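Local atomic coordinates of sister chromatid cohesion protein (Chaetomium thermophilum, PDB entry 5T8V), a protein that probably serves as a cohesin loader that binds chromatin, this chain being the C-terminal, HEAT-repeat part of Scc2. Residues A[416-429]-A[594-606]. Numbering follows the deposited sequence.
Sequences LDNPDWPAAELLLR and KLSYSIILLRSQF
With CG anti to the backbone N (chi1 -174°), Tyr597 swings its ring from helix 590-602 into the bend at 416-422, and the same choice at Phe606 (chi1 170°) lays a second ring against Leu416 and Leu428. The tyrosine ring is sandwiched, its two flat faces suiting a place between Pro419 and Leu601: Pro419 CA stands over the centre of one face, 4.1 Å from the Tyr597 centroid, in a CH-pi contact, while Leu601 CG covers the opposite face nearer the rim. Leu416 O meets the ring edge, 3.3 Å from Tyr597 CE2. Pro419 is the second residue of the type I turn from Asn418 to Trp421, where a proline's fixed phi (-63°) fits; Asn418 OD1 braces the turn with an Asx turn by accepting from Asp420 N. Beside the ring, Lys594 has the length to reach Asp417, and Lys594 NZ and Asp417 OD2 form a salt bridge (3.2 Å) whose hydrogen bond is weak. The branched Leu601 can touch loop and helix at once, CD1 against Asp417 CA and CD2 3.6 Å from Glu425 CB. At the far end Leu428 CB sits over one face of Phe606, and Leu416 CD2 approaches its edge, 3.8 Å from Phe606 CE2. Glu425 is gripped side-on by Arg429, whose NE gives a nearly straight bond to Glu425 OE2 (3.1 Å) and whose NH2 bonds OE1; this pairing holds the carboxylate beside Ser604 CB. A leucine in place of Arg429 would probably leave the buried Glu425 carboxylate without its charged mate and free to turn. The contact joins the loop leading into helix 423-440, and that helix's start, to helix 590-602 and the residues just after it; helix 305-315 packs on Trp421 and Pro422, 509-520 on Pro419 and Ile600, 481-494 on Leu595 and Ile599, and 446-474 on Ser598 and Leu602.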
ATOM      1  N   LEU A 416      11.603   8.107 -24.470  1.00 13.68           N
ATOM      2  CA  LEU A 416      10.351   7.494 -24.905  1.00 11.69           C
ATOM      3  C   LEU A 416       9.593   8.401 -25.867  1.00 12.03           C
ATOM      4  O   LEU A 416       9.239   7.991 -26.978  1.00 12.06           O
ATOM      5  CB  LEU A 416       9.485   7.159 -23.688  1.00 11.42           C
ATOM      6  CG  LEU A 416       8.075   6.625 -23.968  1.00 11.84           C
ATOM      7  CD1 LEU A 416       8.118   5.341 -24.788  1.00 11.75           C
ATOM      8  CD2 LEU A 416       7.329   6.394 -22.665  1.00 12.63           C
ATOM      9  N   ASP A 417       9.339   9.644 -25.457  1.00 14.98           N
ATOM     10  CA  ASP A 417       8.553  10.579 -26.252  1.00 14.97           C
ATOM     11  C   ASP A 417       9.418  11.465 -27.135  1.00 14.44           C
ATOM     12  O   ASP A 417       9.003  12.578 -27.485  1.00 14.99           O
ATOM     13  CB  ASP A 417       7.668  11.432 -25.341  1.00 17.26           C
ATOM     14  CG  ASP A 417       8.467  12.269 -24.360  1.00 21.66           C
ATOM     15  OD1 ASP A 417       9.600  11.870 -24.012  1.00 24.58           O
ATOM     16  OD2 ASP A 417       7.956  13.326 -23.929  1.00 22.30           O
ATOM     17  N   ASN A 418      10.608  11.001 -27.513  1.00 11.24           N
ATOM     18  CA  ASN A 418      11.496  11.776 -28.366  1.00 11.64           C
ATOM     19  C   ASN A 418      11.423  11.225 -29.783  1.00 12.62           C
ATOM     20  O   ASN A 418      11.846  10.081 -30.009  1.00 12.25           O
ATOM     21  CB  ASN A 418      12.928  11.717 -27.844  1.00 12.01           C
ATOM     22  CG  ASN A 418      13.842  12.693 -28.549  1.00 14.64           C
ATOM     23  OD1 ASN A 418      13.670  12.977 -29.735  1.00 14.45           O
ATOM     24  ND2 ASN A 418      14.817  13.221 -27.821  1.00 16.72           N
ATOM     25  N   PRO A 419      10.909  11.976 -30.762  1.00 13.63           N
ATOM     26  CA  PRO A 419      10.800  11.417 -32.122  1.00 14.22           C
ATOM     27  C   PRO A 419      12.137  11.068 -32.746  1.00 15.35           C
ATOM     28  O   PRO A 419      12.166  10.312 -33.724  1.00 15.06           O
ATOM     29  CB  PRO A 419      10.086  12.529 -32.905  1.00 13.98           C
ATOM     30  CG  PRO A 419      10.330  13.773 -32.123  1.00 13.77           C
ATOM     31  CD  PRO A 419      10.385  13.350 -30.690  1.00 13.72           C
ATOM     32  N   ASP A 420      13.246  11.594 -32.218  1.00 26.16           N
ATOM     33  CA  ASP A 420      14.567  11.204 -32.699  1.00 28.75           C
ATOM     34  C   ASP A 420      14.909   9.767 -32.345  1.00 27.18           C
ATOM     35  O   ASP A 420      15.853   9.209 -32.916  1.00 27.69           O
ATOM     36  CB  ASP A 420      15.641  12.120 -32.112  1.00 32.40           C
ATOM     37  CG  ASP A 420      15.585  13.519 -32.674  1.00 35.67           C
ATOM     38  OD1 ASP A 420      14.549  13.888 -33.263  1.00 36.36           O
ATOM     39  OD2 ASP A 420      16.582  14.255 -32.519  1.00 37.99           O
ATOM     40  N   TRP A 421      14.170   9.155 -31.421  1.00 21.74           N
ATOM     41  CA  TRP A 421      14.551   7.868 -30.838  1.00 21.07           C
ATOM     42  C   TRP A 421      13.336   6.951 -30.766  1.00 18.57           C
ATOM     43  O   TRP A 421      12.893   6.559 -29.682  1.00 18.49           O
ATOM     44  CB  TRP A 421      15.170   8.082 -29.459  1.00 22.09           C
ATOM     45  CG  TRP A 421      16.436   8.872 -29.508  1.00 24.37           C
ATOM     46  CD1 TRP A 421      16.596  10.187 -29.187  1.00 25.87           C
ATOM     47  CD2 TRP A 421      17.726   8.398 -29.917  1.00 25.45           C
ATOM     48  NE1 TRP A 421      17.907  10.562 -29.366  1.00 27.09           N
ATOM     49  CE2 TRP A 421      18.620   9.482 -29.813  1.00 26.23           C
ATOM     50  CE3 TRP A 421      18.211   7.163 -30.359  1.00 25.25           C
ATOM     51  CZ2 TRP A 421      19.971   9.368 -30.132  1.00 26.36           C
ATOM     52  CZ3 TRP A 421      19.554   7.052 -30.676  1.00 26.05           C
ATOM     53  CH2 TRP A 421      20.418   8.148 -30.561  1.00 26.24           C
ATOM     54  N   PRO A 422      12.775   6.575 -31.920  1.00  9.23           N
ATOM     55  CA  PRO A 422      11.597   5.692 -31.912  1.00  8.65           C
ATOM     56  C   PRO A 422      11.870   4.289 -31.392  1.00  8.48           C
ATOM     57  O   PRO A 422      10.909   3.549 -31.145  1.00  8.20           O
ATOM     58  CB  PRO A 422      11.168   5.664 -33.386  1.00  8.65           C
ATOM     59  CG  PRO A 422      12.380   6.049 -34.151  1.00  9.15           C
ATOM     60  CD  PRO A 422      13.124   7.016 -33.280  1.00  9.56           C
ATOM     61  N   ALA A 423      13.131   3.895 -31.212  1.00 12.45           N
ATOM     62  CA  ALA A 423      13.429   2.576 -30.669  1.00  9.86           C
ATOM     63  C   ALA A 423      13.194   2.487 -29.168  1.00  9.95           C
ATOM     64  O   ALA A 423      13.182   1.377 -28.625  1.00 11.95           O
ATOM     65  CB  ALA A 423      14.875   2.192 -30.981  1.00 11.39           C
ATOM     66  N   ALA A 424      13.012   3.619 -28.486  1.00  9.06           N
ATOM     67  CA  ALA A 424      12.713   3.585 -27.060  1.00  9.60           C
ATOM     68  C   ALA A 424      11.413   2.838 -26.794  1.00  9.67           C
ATOM     69  O   ALA A 424      11.343   1.983 -25.905  1.00 10.97           O
ATOM     70  CB  ALA A 424      12.629   5.008 -26.503  1.00 11.42           C
ATOM     71  N   GLU A 425      10.363   3.155 -27.555  1.00  8.63           N
ATOM     72  CA  GLU A 425       9.084   2.491 -27.345  1.00  8.51           C
ATOM     73  C   GLU A 425       9.165   1.011 -27.682  1.00  8.95           C
ATOM     74  O   GLU A 425       8.425   0.210 -27.104  1.00 11.11           O
ATOM     75  CB  GLU A 425       7.992   3.166 -28.177  1.00  8.26           C
ATOM     76  CG  GLU A 425       6.601   2.540 -28.028  1.00  9.72           C
ATOM     77  CD  GLU A 425       6.393   1.323 -28.912  1.00 11.27           C
ATOM     78  OE1 GLU A 425       7.144   1.163 -29.900  1.00 13.51           O
ATOM     79  OE2 GLU A 425       5.481   0.520 -28.616  1.00 10.42           O
ATOM     80  N   LEU A 426      10.037   0.626 -28.612  1.00  9.84           N
ATOM     81  CA  LEU A 426      10.143  -0.780 -28.988  1.00 12.01           C
ATOM     82  C   LEU A 426      10.888  -1.577 -27.924  1.00 10.53           C
ATOM     83  O   LEU A 426      10.431  -2.648 -27.498  1.00 10.77           O
ATOM     84  CB  LEU A 426      10.837  -0.902 -30.346  1.00  8.59           C
ATOM     85  CG  LEU A 426      11.078  -2.317 -30.874  1.00 10.65           C
ATOM     86  CD1 LEU A 426       9.799  -3.136 -30.876  1.00  9.16           C
ATOM     87  CD2 LEU A 426      11.666  -2.248 -32.272  1.00  9.03           C
ATOM     88  N   LEU A 427      12.035  -1.063 -27.477  1.00  9.53           N
ATOM     89  CA  LEU A 427      12.771  -1.712 -26.399  1.00 10.19           C
ATOM     90  C   LEU A 427      11.921  -1.799 -25.138  1.00 10.44           C
ATOM     91  O   LEU A 427      11.830  -2.858 -24.504  1.00 15.04           O
ATOM     92  CB  LEU A 427      14.067  -0.949 -26.131  1.00 10.54           C
ATOM     93  CG  LEU A 427      15.105  -1.023 -27.251  1.00 10.62           C
ATOM     94  CD1 LEU A 427      16.101   0.111 -27.133  1.00 10.98           C
ATOM     95  CD2 LEU A 427      15.819  -2.362 -27.212  1.00 11.70           C
ATOM     96  N   LEU A 428      11.280  -0.688 -24.765  1.00 14.23           N
ATOM     97  CA  LEU A 428      10.412  -0.688 -23.593  1.00 13.96           C
ATOM     98  C   LEU A 428       9.213  -1.605 -23.782  1.00 13.38           C
ATOM     99  O   LEU A 428       8.741  -2.214 -22.818  1.00 14.15           O
ATOM    100  CB  LEU A 428       9.943   0.735 -23.293  1.00 13.14           C
ATOM    101  CG  LEU A 428      11.006   1.695 -22.760  1.00 13.26           C
ATOM    102  CD1 LEU A 428      10.508   3.132 -22.835  1.00 13.09           C
ATOM    103  CD2 LEU A 428      11.379   1.334 -21.334  1.00 14.28           C
ATOM    104  N   ARG A 429       8.701  -1.710 -25.010  1.00 14.83           N
ATOM    105  CA  ARG A 429       7.568  -2.590 -25.273  1.00 14.88           C
ATOM    106  C   ARG A 429       7.943  -4.044 -25.027  1.00 15.82           C
ATOM    107  O   ARG A 429       7.247  -4.765 -24.302  1.00 16.23           O
ATOM    108  CB  ARG A 429       7.078  -2.404 -26.709  1.00 15.17           C
ATOM    109  CG  ARG A 429       5.835  -3.213 -27.058  1.00 17.15           C
ATOM    110  CD  ARG A 429       5.829  -3.619 -28.524  1.00 17.10           C
ATOM    111  NE  ARG A 429       5.925  -2.469 -29.417  1.00 17.50           N
ATOM    112  CZ  ARG A 429       6.097  -2.556 -30.731  1.00 16.80           C
ATOM    113  NH1 ARG A 429       6.198  -3.741 -31.317  1.00 15.82           N
ATOM    114  NH2 ARG A 429       6.173  -1.454 -31.462  1.00 16.74           N
ATOM    115  N   LYS A 594       6.267  17.046 -30.916  1.00 17.00           N
ATOM    116  CA  LYS A 594       6.214  16.269 -29.684  1.00 16.43           C
ATOM    117  C   LYS A 594       4.801  15.766 -29.412  1.00 16.04           C
ATOM    118  O   LYS A 594       4.609  14.597 -29.055  1.00 14.98           O
ATOM    119  CB  LYS A 594       6.729  17.110 -28.516  1.00 17.70           C
ATOM    120  CG  LYS A 594       6.498  16.486 -27.149  1.00 20.83           C
ATOM    121  CD  LYS A 594       7.732  16.572 -26.275  1.00 22.37           C
ATOM    122  CE  LYS A 594       8.778  15.563 -26.699  1.00 22.70           C
ATOM    123  NZ  LYS A 594       9.779  15.305 -25.621  1.00 24.09           N
ATOM    124  N   LEU A 595       3.796  16.628 -29.582  1.00 15.53           N
ATOM    125  CA  LEU A 595       2.418  16.190 -29.377  1.00 14.56           C
ATOM    126  C   LEU A 595       2.035  15.109 -30.377  1.00 13.50           C
ATOM    127  O   LEU A 595       1.384  14.123 -30.015  1.00 12.71           O
ATOM    128  CB  LEU A 595       1.456  17.376 -29.478  1.00 15.14           C
ATOM    129  CG  LEU A 595      -0.035  17.047 -29.357  1.00 14.26           C
ATOM    130  CD1 LEU A 595      -0.331  16.249 -28.098  1.00 13.65           C
ATOM    131  CD2 LEU A 595      -0.853  18.322 -29.368  1.00 16.12           C
ATOM    132  N   SER A 596       2.431  15.273 -31.640  1.00 14.44           N
ATOM    133  CA  SER A 596       2.126  14.270 -32.654  1.00 13.61           C
ATOM    134  C   SER A 596       2.688  12.912 -32.261  1.00 13.17           C
ATOM    135  O   SER A 596       1.955  11.918 -32.157  1.00 13.36           O
ATOM    136  CB  SER A 596       2.686  14.712 -34.007  1.00 19.26           C
ATOM    137  OG  SER A 596       2.085  15.919 -34.433  1.00 21.05           O
ATOM    138  N   TYR A 597       3.999  12.852 -32.026  1.00 13.01           N
ATOM    139  CA  TYR A 597       4.621  11.579 -31.689  1.00 14.38           C
ATOM    140  C   TYR A 597       4.044  11.002 -30.404  1.00 12.44           C
ATOM    141  O   TYR A 597       3.903   9.781 -30.283  1.00 12.09           O
ATOM    142  CB  TYR A 597       6.137  11.749 -31.574  1.00 13.32           C
ATOM    143  CG  TYR A 597       6.858  10.440 -31.365  1.00 14.47           C
ATOM    144  CD1 TYR A 597       6.890   9.477 -32.366  1.00 12.67           C
ATOM    145  CD2 TYR A 597       7.496  10.162 -30.168  1.00 14.31           C
ATOM    146  CE1 TYR A 597       7.537   8.277 -32.179  1.00 12.57           C
ATOM    147  CE2 TYR A 597       8.149   8.963 -29.973  1.00 14.90           C
ATOM    148  CZ  TYR A 597       8.164   8.023 -30.982  1.00 14.44           C
ATOM    149  OH  TYR A 597       8.815   6.826 -30.793  1.00 15.26           O
ATOM    150  N   SER A 598       3.692  11.855 -29.441  1.00 12.50           N
ATOM    151  CA  SER A 598       3.087  11.357 -28.209  1.00 12.25           C
ATOM    152  C   SER A 598       1.729  10.722 -28.484  1.00 11.69           C
ATOM    153  O   SER A 598       1.402   9.669 -27.923  1.00 11.49           O
ATOM    154  CB  SER A 598       2.958  12.492 -27.196  1.00 12.75           C
ATOM    155  OG  SER A 598       4.213  13.106 -26.954  1.00 13.56           O
ATOM    156  N   ILE A 599       0.923  11.348 -29.344  1.00 11.59           N
ATOM    157  CA  ILE A 599      -0.342  10.743 -29.749  1.00 11.24           C
ATOM    158  C   ILE A 599      -0.091   9.381 -30.380  1.00 15.67           C
ATOM    159  O   ILE A 599      -0.792   8.406 -30.085  1.00 11.21           O
ATOM    160  CB  ILE A 599      -1.097  11.686 -30.706  1.00 12.29           C
ATOM    161  CG1 ILE A 599      -1.594  12.917 -29.948  1.00 13.67           C
ATOM    162  CG2 ILE A 599      -2.279  10.979 -31.352  1.00 12.69           C
ATOM    163  CD1 ILE A 599      -1.865  14.113 -30.838  1.00 14.66           C
ATOM    164  N   ILE A 600       0.911   9.289 -31.255  1.00 11.24           N
ATOM    165  CA  ILE A 600       1.262   7.994 -31.832  1.00 11.30           C
ATOM    166  C   ILE A 600       1.593   6.994 -30.731  1.00 11.43           C
ATOM    167  O   ILE A 600       1.190   5.824 -30.790  1.00 11.65           O
ATOM    168  CB  ILE A 600       2.423   8.156 -32.830  1.00 11.36           C
ATOM    169  CG1 ILE A 600       1.951   8.961 -34.044  1.00 11.29           C
ATOM    170  CG2 ILE A 600       2.954   6.790 -33.271  1.00 11.50           C
ATOM    171  CD1 ILE A 600       3.055   9.384 -34.973  1.00 11.42           C
ATOM    172  N   LEU A 601       2.324   7.435 -29.706  1.00 13.83           N
ATOM    173  CA  LEU A 601       2.726   6.526 -28.638  1.00 12.84           C
ATOM    174  C   LEU A 601       1.524   6.032 -27.845  1.00 12.42           C
ATOM    175  O   LEU A 601       1.483   4.865 -27.441  1.00 13.48           O
ATOM    176  CB  LEU A 601       3.733   7.214 -27.715  1.00 11.71           C
ATOM    177  CG  LEU A 601       5.151   7.386 -28.263  1.00 13.16           C
ATOM    178  CD1 LEU A 601       5.975   8.223 -27.309  1.00 14.55           C
ATOM    179  CD2 LEU A 601       5.829   6.038 -28.501  1.00 11.97           C
ATOM    180  N   LEU A 602       0.540   6.901 -27.600  1.00 15.51           N
ATOM    181  CA  LEU A 602      -0.631   6.473 -26.843  1.00 15.87           C
ATOM    182  C   LEU A 602      -1.327   5.285 -27.486  1.00 16.93           C
ATOM    183  O   LEU A 602      -2.013   4.533 -26.789  1.00 17.97           O
ATOM    184  CB  LEU A 602      -1.624   7.625 -26.691  1.00 15.16           C
ATOM    185  CG  LEU A 602      -1.201   8.775 -25.775  1.00 15.33           C
ATOM    186  CD1 LEU A 602      -2.261   9.860 -25.786  1.00 14.81           C
ATOM    187  CD2 LEU A 602      -0.951   8.291 -24.354  1.00 15.50           C
ATOM    188  N   ARG A 603      -1.165   5.097 -28.794  1.00 21.72           N
ATOM    189  CA  ARG A 603      -1.742   3.963 -29.499  1.00 22.38           C
ATOM    190  C   ARG A 603      -0.726   2.859 -29.753  1.00 22.81           C
ATOM    191  O   ARG A 603      -1.040   1.893 -30.454  1.00 25.52           O
ATOM    192  CB  ARG A 603      -2.349   4.425 -30.823  1.00 24.34           C
ATOM    193  CG  ARG A 603      -3.300   5.604 -30.690  1.00 26.12           C
ATOM    194  CD  ARG A 603      -4.438   5.317 -29.723  1.00 28.04           C
ATOM    195  NE  ARG A 603      -5.222   4.156 -30.131  1.00 31.34           N
ATOM    196  CZ  ARG A 603      -6.374   3.799 -29.576  1.00 34.60           C
ATOM    197  NH1 ARG A 603      -6.887   4.516 -28.588  1.00 37.31           N
ATOM    198  NH2 ARG A 603      -7.019   2.727 -30.012  1.00 35.37           N
ATOM    199  N   SER A 604       0.482   2.980 -29.208  1.00 12.69           N
ATOM    200  CA  SER A 604       1.470   1.922 -29.325  1.00 13.05           C
ATOM    201  C   SER A 604       1.143   0.795 -28.354  1.00 13.71           C
ATOM    202  O   SER A 604       0.437   0.980 -27.362  1.00 13.71           O
ATOM    203  CB  SER A 604       2.876   2.455 -29.050  1.00 12.61           C
ATOM    204  OG  SER A 604       3.070   2.709 -27.666  1.00 12.49           O
ATOM    205  N   GLN A 605       1.670  -0.392 -28.655  1.00 24.68           N
ATOM    206  CA  GLN A 605       1.403  -1.548 -27.807  1.00 15.75           C
ATOM    207  C   GLN A 605       1.956  -1.350 -26.403  1.00 15.40           C
ATOM    208  O   GLN A 605       1.434  -1.925 -25.442  1.00 17.57           O
ATOM    209  CB  GLN A 605       1.991  -2.807 -28.444  1.00 16.66           C
ATOM    210  CG  GLN A 605       1.646  -4.084 -27.706  1.00 19.30           C
ATOM    211  CD  GLN A 605       2.284  -5.311 -28.325  1.00 19.85           C
ATOM    212  OE1 GLN A 605       2.881  -5.243 -29.402  1.00 18.81           O
ATOM    213  NE2 GLN A 605       2.164  -6.445 -27.639  1.00 21.27           N
ATOM    214  N   PHE A 606       3.001  -0.535 -26.257  1.00 17.04           N
ATOM    215  CA  PHE A 606       3.571  -0.278 -24.937  1.00 17.18           C
ATOM    216  C   PHE A 606       2.607   0.522 -24.068  1.00 16.74           C
ATOM    217  O   PHE A 606       2.198   0.071 -22.992  1.00 16.70           O
ATOM    218  CB  PHE A 606       4.907   0.454 -25.083  1.00 14.05           C
ATOM    219  CG  PHE A 606       5.459   0.973 -23.788  1.00 16.79           C
ATOM    220  CD1 PHE A 606       5.829   0.104 -22.776  1.00 17.33           C
ATOM    221  CD2 PHE A 606       5.621   2.332 -23.587  1.00 16.57           C
ATOM    222  CE1 PHE A 606       6.340   0.580 -21.586  1.00 14.09           C
ATOM    223  CE2 PHE A 606       6.132   2.815 -22.398  1.00 17.29           C
ATOM    224  CZ  PHE A 606       6.493   1.937 -21.396  1.00 18.45           C
TER